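Local coordinates for reticulocyte-binding protein 2a (Plasmodium vivax, PDB 4Z8N) that probably binds the surface of red blood cells through this helical erythrocyte-binding domain when the malaria parasite invades reticulocytes, at residues A[55-66]-A[122-130]; A[155-165]-A[229-237]. All coordinates share one frame; numbering follows the deposited sequence.

Interaction 1: A[55-66]-A[122-130]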
loop_
_atom_site.group_PDB
_atom_site.type_symbol
_atom_site.label_atom_id
_atom_site.label_comp_id
_atom_site.label_asym_id
_atom_site.label_seq_id
_atom_site.Cartn_x
_atom_site.Cartn_y
_atom_site.Cartn_z
ATOM N N SER A 55 -15.486 -11.707 15.390
ATOM C CA SER A 55 -14.168 -12.112 14.904
ATOM C C SER A 55 -13.334 -10.961 14.343
ATOM O O SER A 55 -12.199 -10.739 14.769
ATOM C CB SER A 55 -14.317 -13.193 13.831
ATOM O OG SER A 55 -14.932 -14.356 14.356
ATOM N N VAL A 56 -13.895 -10.236 13.382
ATOM C CA VAL A 56 -13.138 -9.221 12.658
ATOM C C VAL A 56 -12.804 -8.001 13.519
ATOM O O VAL A 56 -11.667 -7.526 13.511
ATOM C CB VAL A 56 -13.897 -8.758 11.403
ATOM C CG1 VAL A 56 -13.113 -7.682 10.670
ATOM C CG2 VAL A 56 -14.158 -9.940 10.484
ATOM N N ASN A 57 -13.787 -7.497 14.259
ATOM C CA ASN A 57 -13.580 -6.302 15.077
ATOM C C ASN A 57 -12.533 -6.462 16.189
ATOM O O ASN A 57 -11.705 -5.568 16.374
ATOM C CB ASN A 57 -14.910 -5.831 15.676
ATOM C CG ASN A 57 -15.784 -5.117 14.663
ATOM O OD1 ASN A 57 -15.284 -4.475 13.739
ATOM N ND2 ASN A 57 -17.097 -5.224 14.833
ATOM N N PRO A 58 -12.557 -7.585 16.937
ATOM C CA PRO A 58 -11.470 -7.744 17.911
ATOM C C PRO A 58 -10.107 -7.917 17.244
ATOM O O PRO A 58 -9.095 -7.480 17.793
ATOM C CB PRO A 58 -11.862 -9.013 18.676
ATOM C CG PRO A 58 -13.329 -9.135 18.485
ATOM C CD PRO A 58 -13.581 -8.633 17.099
ATOM N N LEU A 59 -10.088 -8.550 16.074
ATOM C CA LEU A 59 -8.848 -8.737 15.327
ATOM C C LEU A 59 -8.273 -7.397 14.881
ATOM O O LEU A 59 -7.076 -7.150 15.026
ATOM C CB LEU A 59 -9.074 -9.643 14.115
ATOM C CG LEU A 59 -7.872 -9.826 13.182
ATOM C CD1 LEU A 59 -6.687 -10.426 13.924
ATOM C CD2 LEU A 59 -8.243 -10.682 11.984
ATOM N N MET A 60 -9.133 -6.536 14.341
ATOM C CA MET A 60 -8.717 -5.206 13.906
ATOM C C MET A 60 -8.175 -4.393 15.078
ATOM O O MET A 60 -7.196 -3.657 14.939
ATOM C CB MET A 60 -9.882 -4.462 13.244
ATOM C CG MET A 60 -9.539 -3.043 12.820
ATOM S SD MET A 60 -8.240 -2.995 11.560
ATOM C CE MET A 60 -9.183 -3.266 10.060
ATOM N N SER A 61 -8.815 -4.535 16.233
ATOM C CA SER A 61 -8.395 -3.822 17.433
ATOM C C SER A 61 -6.999 -4.258 17.869
ATOM O O SER A 61 -6.178 -3.431 18.263
ATOM C CB SER A 61 -9.400 -4.042 18.564
ATOM O OG SER A 61 -10.662 -3.485 18.236
ATOM N N SER A 62 -6.733 -5.557 17.786
ATOM C CA SER A 62 -5.431 -6.100 18.160
ATOM C C SER A 62 -4.337 -5.616 17.210
ATOM O O SER A 62 -3.225 -5.304 17.637
ATOM C CB SER A 62 -5.472 -7.629 18.180
ATOM O OG SER A 62 -6.391 -8.098 19.153
ATOM N N ILE A 63 -4.663 -5.558 15.922
ATOM C CA ILE A 63 -3.739 -5.050 14.918
ATOM C C ILE A 63 -3.470 -3.567 15.144
ATOM O O ILE A 63 -2.322 -3.125 15.148
ATOM C CB ILE A 63 -4.283 -5.257 13.491
ATOM C CG1 ILE A 63 -4.448 -6.749 13.196
ATOM C CG2 ILE A 63 -3.364 -4.608 12.462
ATOM C CD1 ILE A 63 -5.086 -7.036 11.853
ATOM N N GLN A 64 -4.544 -2.809 15.342
ATOM C CA GLN A 64 -4.452 -1.368 15.539
ATOM C C GLN A 64 -3.615 -1.026 16.768
ATOM O O GLN A 64 -2.821 -0.084 16.744
ATOM C CB GLN A 64 -5.851 -0.763 15.664
ATOM C CG GLN A 64 -5.925 0.705 15.288
ATOM C CD GLN A 64 -7.114 1.013 14.400
ATOM O OE1 GLN A 64 -8.107 0.284 14.398
ATOM N NE2 GLN A 64 -7.017 2.095 13.636
ATOM N N ASN A 65 -3.794 -1.795 17.838
ATOM C CA ASN A 65 -3.014 -1.600 19.055
ATOM C C ASN A 65 -1.536 -1.882 18.824
ATOM O O ASN A 65 -0.671 -1.178 19.347
ATOM C CB ASN A 65 -3.542 -2.487 20.186
ATOM C CG ASN A 65 -4.929 -2.083 20.642
ATOM O OD1 ASN A 65 -5.322 -0.924 20.520
ATOM N ND2 ASN A 65 -5.680 -3.042 21.171
ATOM N N GLN A 66 -1.251 -2.916 18.038
ATOM C CA GLN A 66 0.125 -3.252 17.700
ATOM C C GLN A 66 0.782 -2.120 16.912
ATOM O O GLN A 66 1.910 -1.725 17.208
ATOM C CB GLN A 66 0.185 -4.555 16.902
ATOM C CG GLN A 66 1.589 -4.928 16.453
ATOM C CD GLN A 66 1.647 -6.282 15.777
ATOM O OE1 GLN A 66 1.008 -7.237 16.220
ATOM N NE2 GLN A 66 2.414 -6.371 14.698
ATOM N N TYR A 122 -2.011 -13.280 12.501
ATOM C CA TYR A 122 -3.060 -12.423 11.954
ATOM C C TYR A 122 -3.675 -13.016 10.689
ATOM O O TYR A 122 -4.896 -13.081 10.556
ATOM C CB TYR A 122 -2.512 -11.026 11.656
ATOM C CG TYR A 122 -2.200 -10.217 12.892
ATOM C CD1 TYR A 122 -2.847 -10.473 14.094
ATOM C CD2 TYR A 122 -1.265 -9.190 12.856
ATOM C CE1 TYR A 122 -2.568 -9.735 15.227
ATOM C CE2 TYR A 122 -0.979 -8.445 13.988
ATOM C CZ TYR A 122 -1.636 -8.723 15.169
ATOM O OH TYR A 122 -1.361 -7.988 16.300
ATOM N N THR A 123 -2.818 -13.443 9.763
ATOM C CA THR A 123 -3.259 -14.046 8.508
ATOM C C THR A 123 -4.081 -15.315 8.746
ATOM O O THR A 123 -5.073 -15.562 8.056
ATOM C CB THR A 123 -2.056 -14.385 7.604
ATOM O OG1 THR A 123 -1.311 -13.193 7.335
ATOM C CG2 THR A 123 -2.517 -15.000 6.290
ATOM N N ASP A 124 -3.660 -16.111 9.725
ATOM C CA ASP A 124 -4.352 -17.351 10.065
ATOM C C ASP A 124 -5.782 -17.092 10.523
ATOM O O ASP A 124 -6.706 -17.796 10.124
ATOM C CB ASP A 124 -3.587 -18.113 11.150
ATOM C CG ASP A 124 -2.298 -18.729 10.634
ATOM O OD1 ASP A 124 -1.978 -18.531 9.442
ATOM O OD2 ASP A 124 -1.604 -19.408 11.422
ATOM N N ARG A 125 -5.960 -16.073 11.357
ATOM C CA ARG A 125 -7.283 -15.733 11.870
ATOM C C ARG A 125 -8.190 -15.196 10.772
ATOM O O ARG A 125 -9.387 -15.478 10.757
ATOM C CB ARG A 125 -7.176 -14.711 12.997
ATOM C CG ARG A 125 -6.447 -15.220 14.221
ATOM C CD ARG A 125 -6.335 -14.118 15.244
ATOM N NE ARG A 125 -7.649 -13.717 15.736
ATOM C CZ ARG A 125 -7.862 -12.662 16.514
ATOM N NH1 ARG A 125 -6.847 -11.890 16.867
ATOM N NH2 ARG A 125 -9.088 -12.367 16.923
ATOM N N MET A 126 -7.616 -14.416 9.860
ATOM C CA MET A 126 -8.365 -13.912 8.715
ATOM C C MET A 126 -8.786 -15.074 7.825
ATOM O O MET A 126 -9.891 -15.090 7.286
ATOM C CB MET A 126 -7.534 -12.902 7.921
ATOM C CG MET A 126 -7.117 -11.684 8.726
ATOM S SD MET A 126 -5.879 -10.668 7.890
ATOM C CE MET A 126 -5.314 -9.662 9.259
ATOM N N SER A 127 -7.894 -16.048 7.683
ATOM C CA SER A 127 -8.172 -17.231 6.883
ATOM C C SER A 127 -9.300 -18.047 7.510
ATOM O O SER A 127 -10.168 -18.566 6.808
ATOM C CB SER A 127 -6.911 -18.084 6.736
ATOM O OG SER A 127 -7.163 -19.232 5.947
ATOM N N LYS A 128 -9.282 -18.144 8.836
ATOM C CA LYS A 128 -10.303 -18.881 9.573
ATOM C C LYS A 128 -11.679 -18.240 9.420
ATOM O O LYS A 128 -12.677 -18.937 9.240
ATOM C CB LYS A 128 -9.930 -18.973 11.054
ATOM C CG LYS A 128 -8.997 -20.128 11.386
ATOM C CD LYS A 128 -8.312 -19.914 12.726
ATOM C CE LYS A 128 -6.843 -20.304 12.660
ATOM N NZ LYS A 128 -5.987 -19.388 13.467
ATOM N N PHE A 129 -11.731 -16.914 9.488
ATOM C CA PHE A 129 -12.993 -16.200 9.311
ATOM C C PHE A 129 -13.482 -16.295 7.870
ATOM O O PHE A 129 -14.686 -16.373 7.622
ATOM C CB PHE A 129 -12.857 -14.732 9.716
ATOM C CG PHE A 129 -14.129 -13.943 9.556
ATOM C CD1 PHE A 129 -15.149 -14.052 10.491
ATOM C CD2 PHE A 129 -14.305 -13.094 8.474
ATOM C CE1 PHE A 129 -16.321 -13.330 10.349
ATOM C CE2 PHE A 129 -15.477 -12.368 8.326
ATOM C CZ PHE A 129 -16.484 -12.486 9.264
ATOM N N ASN A 130 -12.546 -16.288 6.925
ATOM C CA ASN A 130 -12.883 -16.411 5.512
ATOM C C ASN A 130 -13.577 -17.734 5.209
ATOM O O ASN A 130 -14.515 -17.781 4.415
ATOM C CB ASN A 130 -11.630 -16.272 4.645
ATOM C CG ASN A 130 -11.945 -16.285 3.161
ATOM O OD1 ASN A 130 -12.571 -15.358 2.642
ATOM N ND2 ASN A 130 -11.510 -17.330 2.468
#
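L59 spreads its two methyls over the neighbouring helix: CD2 lies 3.6 Å from CG of M126, the two side chains crossing at about a right angle, while CD1 leans on CD1 of Y122 at 3.8 Å. With CG anti to the backbone N, chi1 175° brings the fork of L59 among Y122, R125 and M126. One turn on, I63 meets M126 tip to tip, CD1 to CE at 3.7 Å, and lays CG1 over the centre of the Y122 ring, a CH-pi contact 3.8 Å from the centroid. Y122 is a knob in the hole formed by L59, S62, I63 and Q66. At the other end of the interface V56 lies over a face of the F129 ring, its CG2 3.6 Å from the centroid in a second CH-pi contact; S55 CB touches the same ring obliquely, and F31 packs against F129 edge-to-face. Toward solvent, R125 bends at its third torsion and runs back past L59, bringing one face of the guanidinium over L59 CD1. The polar edge near Y122 is a single cross-helix hydrogen bond, very short at 2.5 Å, from Y122 OH to Q66 OE1, with the amide and ring planes 30° apart. Q66 has further partners: N118 ND2 also donates to OE1, and NE2 donates to the backbone oxygens of C114 and A117. The helices run nearly antiparallel, 167° between directions, as in a helical bundle of the Rh5 coiled-coil family. The chemistry is that of an apolar seam with aromatic rings toward both ends, where the phenol hydroxyl of a buried tyrosine donates to an amide whose other hydrogen bonds would fix its rotation; the exact length of that bond is best read with caution.

Interaction 2: A[155-165]-A[229-237]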
loop_
_atom_site.group_PDB
_atom_site.type_symbol
_atom_site.label_atom_id
_atom_site.label_comp_id
_atom_site.label_asym_id
_atom_site.label_seq_id
_atom_site.Cartn_x
_atom_site.Cartn_y
_atom_site.Cartn_z
ATOM N N LEU A 155 -21.475 -5.939 -9.341
ATOM C CA LEU A 155 -20.500 -5.877 -10.424
ATOM C C LEU A 155 -20.585 -4.525 -11.119
ATOM O O LEU A 155 -19.567 -3.927 -11.456
ATOM C CB LEU A 155 -20.721 -7.012 -11.431
ATOM C CG LEU A 155 -19.683 -7.120 -12.553
ATOM C CD1 LEU A 155 -18.291 -7.334 -11.977
ATOM C CD2 LEU A 155 -20.036 -8.232 -13.530
ATOM N N GLU A 156 -21.809 -4.048 -11.322
ATOM C CA GLU A 156 -22.033 -2.750 -11.945
ATOM C C GLU A 156 -21.475 -1.633 -11.069
ATOM O O GLU A 156 -20.913 -0.658 -11.569
ATOM C CB GLU A 156 -23.524 -2.527 -12.205
ATOM C CG GLU A 156 -23.840 -1.218 -12.911
ATOM C CD GLU A 156 -23.208 -1.129 -14.288
ATOM O OE1 GLU A 156 -23.134 -2.167 -14.979
ATOM O OE2 GLU A 156 -22.780 -0.021 -14.675
ATOM N N ILE A 157 -21.630 -1.786 -9.759
ATOM C CA ILE A 157 -21.074 -0.830 -8.811
ATOM C C ILE A 157 -19.551 -0.836 -8.876
ATOM O O ILE A 157 -18.923 0.222 -8.924
ATOM C CB ILE A 157 -21.532 -1.129 -7.372
ATOM C CG1 ILE A 157 -23.050 -0.972 -7.264
ATOM C CG2 ILE A 157 -20.826 -0.211 -6.387
ATOM C CD1 ILE A 157 -23.601 -1.241 -5.884
ATOM N N TYR A 158 -18.962 -2.029 -8.896
ATOM C CA TYR A 158 -17.507 -2.172 -8.958
ATOM C C TYR A 158 -16.934 -1.630 -10.263
ATOM O O TYR A 158 -15.918 -0.936 -10.264
ATOM C CB TYR A 158 -17.098 -3.638 -8.794
ATOM C CG TYR A 158 -17.313 -4.191 -7.405
ATOM C CD1 TYR A 158 -17.486 -3.345 -6.319
ATOM C CD2 TYR A 158 -17.331 -5.561 -7.178
ATOM C CE1 TYR A 158 -17.678 -3.844 -5.048
ATOM C CE2 TYR A 158 -17.521 -6.071 -5.907
ATOM C CZ TYR A 158 -17.693 -5.208 -4.846
ATOM O OH TYR A 158 -17.887 -5.704 -3.580
ATOM N N VAL A 159 -17.586 -1.967 -11.371
ATOM C CA VAL A 159 -17.151 -1.527 -12.692
ATOM C C VAL A 159 -17.116 -0.001 -12.779
ATOM O O VAL A 159 -16.135 0.579 -13.240
ATOM C CB VAL A 159 -18.069 -2.101 -13.799
ATOM C CG1 VAL A 159 -17.933 -1.309 -15.086
ATOM C CG2 VAL A 159 -17.761 -3.573 -14.041
ATOM N N GLU A 160 -18.180 0.650 -12.318
ATOM C CA GLU A 160 -18.258 2.107 -12.368
ATOM C C GLU A 160 -17.182 2.758 -11.493
ATOM O O GLU A 160 -16.643 3.810 -11.833
ATOM C CB GLU A 160 -19.650 2.578 -11.937
ATOM C CG GLU A 160 -19.878 4.080 -12.057
ATOM C CD GLU A 160 -19.874 4.577 -13.496
ATOM O OE1 GLU A 160 -20.063 3.759 -14.421
ATOM O OE2 GLU A 160 -19.682 5.795 -13.699
ATOM N N ARG A 161 -16.867 2.121 -10.371
ATOM C CA ARG A 161 -15.870 2.656 -9.452
ATOM C C ARG A 161 -14.449 2.583 -10.008
ATOM O O ARG A 161 -13.680 3.527 -9.857
ATOM C CB ARG A 161 -15.947 1.931 -8.107
ATOM C CG ARG A 161 -17.138 2.358 -7.267
ATOM C CD ARG A 161 -17.241 1.554 -5.986
ATOM N NE ARG A 161 -18.347 2.017 -5.151
ATOM C CZ ARG A 161 -18.700 1.455 -4.001
ATOM N NH1 ARG A 161 -18.036 0.403 -3.541
ATOM N NH2 ARG A 161 -19.721 1.946 -3.311
ATOM N N VAL A 162 -14.099 1.478 -10.662
ATOM C CA VAL A 162 -12.746 1.332 -11.191
ATOM C C VAL A 162 -12.537 2.185 -12.442
ATOM O O VAL A 162 -11.403 2.469 -12.819
ATOM C CB VAL A 162 -12.405 -0.139 -11.521
ATOM C CG1 VAL A 162 -12.497 -0.998 -10.271
ATOM C CG2 VAL A 162 -13.304 -0.672 -12.620
ATOM N N LYS A 163 -13.630 2.598 -13.073
ATOM C CA LYS A 163 -13.553 3.450 -14.256
ATOM C C LYS A 163 -13.386 4.917 -13.881
ATOM O O LYS A 163 -13.108 5.754 -14.737
ATOM C CB LYS A 163 -14.804 3.290 -15.124
ATOM C CG LYS A 163 -14.902 1.971 -15.867
ATOM C CD LYS A 163 -16.166 1.928 -16.714
ATOM C CE LYS A 163 -16.265 0.629 -17.495
ATOM N NZ LYS A 163 -17.542 0.535 -18.257
ATOM N N GLU A 164 -13.561 5.227 -12.602
ATOM C CA GLU A 164 -13.523 6.612 -12.150
ATOM C C GLU A 164 -12.131 7.230 -12.262
ATOM O O GLU A 164 -12.003 8.436 -12.469
ATOM C CB GLU A 164 -14.029 6.716 -10.710
ATOM C CG GLU A 164 -15.546 6.689 -10.596
ATOM C CD GLU A 164 -16.023 6.678 -9.159
ATOM O OE1 GLU A 164 -17.169 6.247 -8.914
ATOM O OE2 GLU A 164 -15.251 7.098 -8.274
ATOM N N VAL A 165 -11.091 6.413 -12.137
ATOM C CA VAL A 165 -9.728 6.929 -12.238
ATOM C C VAL A 165 -8.951 6.270 -13.381
ATOM O O VAL A 165 -9.128 5.086 -13.678
ATOM C CB VAL A 165 -8.955 6.746 -10.905
ATOM C CG1 VAL A 165 -8.630 5.285 -10.658
ATOM C CG2 VAL A 165 -7.682 7.585 -10.899
ATOM N N LYS A 229 -8.603 -3.889 -11.268
ATOM C CA LYS A 229 -9.463 -3.208 -12.230
ATOM C C LYS A 229 -9.756 -4.058 -13.464
ATOM O O LYS A 229 -10.913 -4.210 -13.860
ATOM C CB LYS A 229 -8.836 -1.878 -12.655
ATOM C CG LYS A 229 -9.593 -1.179 -13.779
ATOM C CD LYS A 229 -9.126 0.255 -13.978
ATOM C CE LYS A 229 -9.894 0.921 -15.113
ATOM N NZ LYS A 229 -9.686 2.399 -15.131
ATOM N N GLU A 230 -8.711 -4.610 -14.070
ATOM C CA GLU A 230 -8.870 -5.403 -15.286
ATOM C C GLU A 230 -9.718 -6.648 -15.049
ATOM O O GLU A 230 -10.495 -7.047 -15.914
ATOM C CB GLU A 230 -7.506 -5.801 -15.850
ATOM C CG GLU A 230 -6.751 -4.652 -16.497
ATOM C CD GLU A 230 -5.409 -5.079 -17.053
ATOM O OE1 GLU A 230 -5.007 -6.238 -16.818
ATOM O OE2 GLU A 230 -4.758 -4.256 -17.729
ATOM N N ASN A 231 -9.571 -7.260 -13.879
ATOM C CA ASN A 231 -10.361 -8.444 -13.559
ATOM C C ASN A 231 -11.829 -8.097 -13.335
ATOM O O ASN A 231 -12.715 -8.845 -13.745
ATOM C CB ASN A 231 -9.793 -9.158 -12.332
ATOM C CG ASN A 231 -8.629 -10.064 -12.679
ATOM O OD1 ASN A 231 -8.810 -11.112 -13.294
ATOM N ND2 ASN A 231 -7.425 -9.660 -12.288
ATOM N N VAL A 232 -12.080 -6.963 -12.687
ATOM C CA VAL A 232 -13.444 -6.471 -12.517
ATOM C C VAL A 232 -14.073 -6.240 -13.884
ATOM O O VAL A 232 -15.196 -6.671 -14.143
ATOM C CB VAL A 232 -13.491 -5.163 -11.694
ATOM C CG1 VAL A 232 -14.829 -4.462 -11.874
ATOM C CG2 VAL A 232 -13.234 -5.446 -10.222
ATOM N N LEU A 233 -13.329 -5.573 -14.761
ATOM C CA LEU A 233 -13.801 -5.298 -16.111
ATOM C C LEU A 233 -13.972 -6.584 -16.915
ATOM O O LEU A 233 -14.853 -6.675 -17.774
ATOM C CB LEU A 233 -12.840 -4.350 -16.830
ATOM C CG LEU A 233 -12.744 -2.936 -16.253
ATOM C CD1 LEU A 233 -11.832 -2.066 -17.106
ATOM C CD2 LEU A 233 -14.130 -2.316 -16.136
ATOM N N LYS A 234 -13.137 -7.580 -16.633
ATOM C CA LYS A 234 -13.233 -8.856 -17.334
ATOM C C LYS A 234 -14.513 -9.600 -16.952
ATOM O O LYS A 234 -15.148 -10.227 -17.799
ATOM C CB LYS A 234 -12.008 -9.731 -17.056
ATOM C CG LYS A 234 -12.214 -11.190 -17.440
ATOM C CD LYS A 234 -10.913 -11.889 -17.784
ATOM C CE LYS A 234 -11.137 -12.922 -18.882
ATOM N NZ LYS A 234 -12.449 -12.733 -19.574
ATOM N N LEU A 235 -14.892 -9.517 -15.680
ATOM C CA LEU A 235 -16.107 -10.169 -15.198
ATOM C C LEU A 235 -17.344 -9.664 -15.936
ATOM O O LEU A 235 -18.302 -10.410 -16.142
ATOM C CB LEU A 235 -16.269 -9.951 -13.693
ATOM C CG LEU A 235 -15.238 -10.653 -12.809
ATOM C CD1 LEU A 235 -15.514 -10.376 -11.339
ATOM C CD2 LEU A 235 -15.224 -12.152 -13.089
ATOM N N GLN A 236 -17.310 -8.398 -16.338
ATOM C CA GLN A 236 -18.421 -7.794 -17.065
ATOM C C GLN A 236 -18.542 -8.372 -18.474
ATOM O O GLN A 236 -19.648 -8.592 -18.971
ATOM C CB GLN A 236 -18.254 -6.274 -17.134
ATOM C CG GLN A 236 -19.434 -5.551 -17.768
ATOM C CD GLN A 236 -19.224 -4.053 -17.852
ATOM O OE1 GLN A 236 -18.163 -3.543 -17.498
ATOM N NE2 GLN A 236 -20.240 -3.338 -18.320
ATOM N N ASN A 237 -17.402 -8.615 -19.114
ATOM C CA ASN A 237 -17.384 -9.149 -20.472
ATOM C C ASN A 237 -17.862 -10.594 -20.548
ATOM O O ASN A 237 -18.497 -10.993 -21.524
ATOM C CB ASN A 237 -15.979 -9.044 -21.067
ATOM C CG ASN A 237 -15.682 -7.665 -21.619
ATOM O OD1 ASN A 237 -16.592 -6.930 -22.005
ATOM N ND2 ASN A 237 -14.404 -7.306 -21.663
#
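V232 points CG1 into the groove of helix 149-162, touching V159 CG2 at 3.8 Å, Y158 CB at 3.9 Å and, more loosely, V162 CG2. L155 closes the row at one end, its CD1 3.7 Å from L235 CB. At the other, K229 lies extended across V162, CG against CB, and its ammonium meets the backbone: NZ donates to V162 O at 2.9 Å, approaching 29° out of the carbonyl plane, and weakly to V165 O at 3.1 Å. One lysine thus gathers two backbone oxygens, and its charge would favour both carbonyls. On the outer side, L233 CD2 touches both V162 CG2 and K163 CE, while Q236 crosses V159 at about a right angle and sets OE1 3.3 Å from V159 CG1. Farther out, Y158 turns its ring away from V232 to stack on Y260, and R161 NH1 donates to Y36 OH. The segments cross at -135°, with axes 9.3 Å apart at closest approach; helix 246-297 touches both segments, Y263 meeting V162 and V165, and S256 meeting L235.

How the interactions relate
Both halves of interaction 1 come earlier in the chain than either half of interaction 2: interaction 1 joins helices 42-69 and 119-136, interaction 2 helices 149-162 and 199-237. Helices 119-136 and 149-162 are consecutive, and the connection between them carries the chain from one contact to the other. The centres lie 28 Å apart and the nearest atoms about 13 Å apart, so the contacts do not touch. All four segments belong to the Rh5 coiled-coil domain. Together they tie sequence-distant helices at two separate places in the elongated, mostly helical erythrocyte-binding domain, consistent with a scaffold whose shape comes from helix packing.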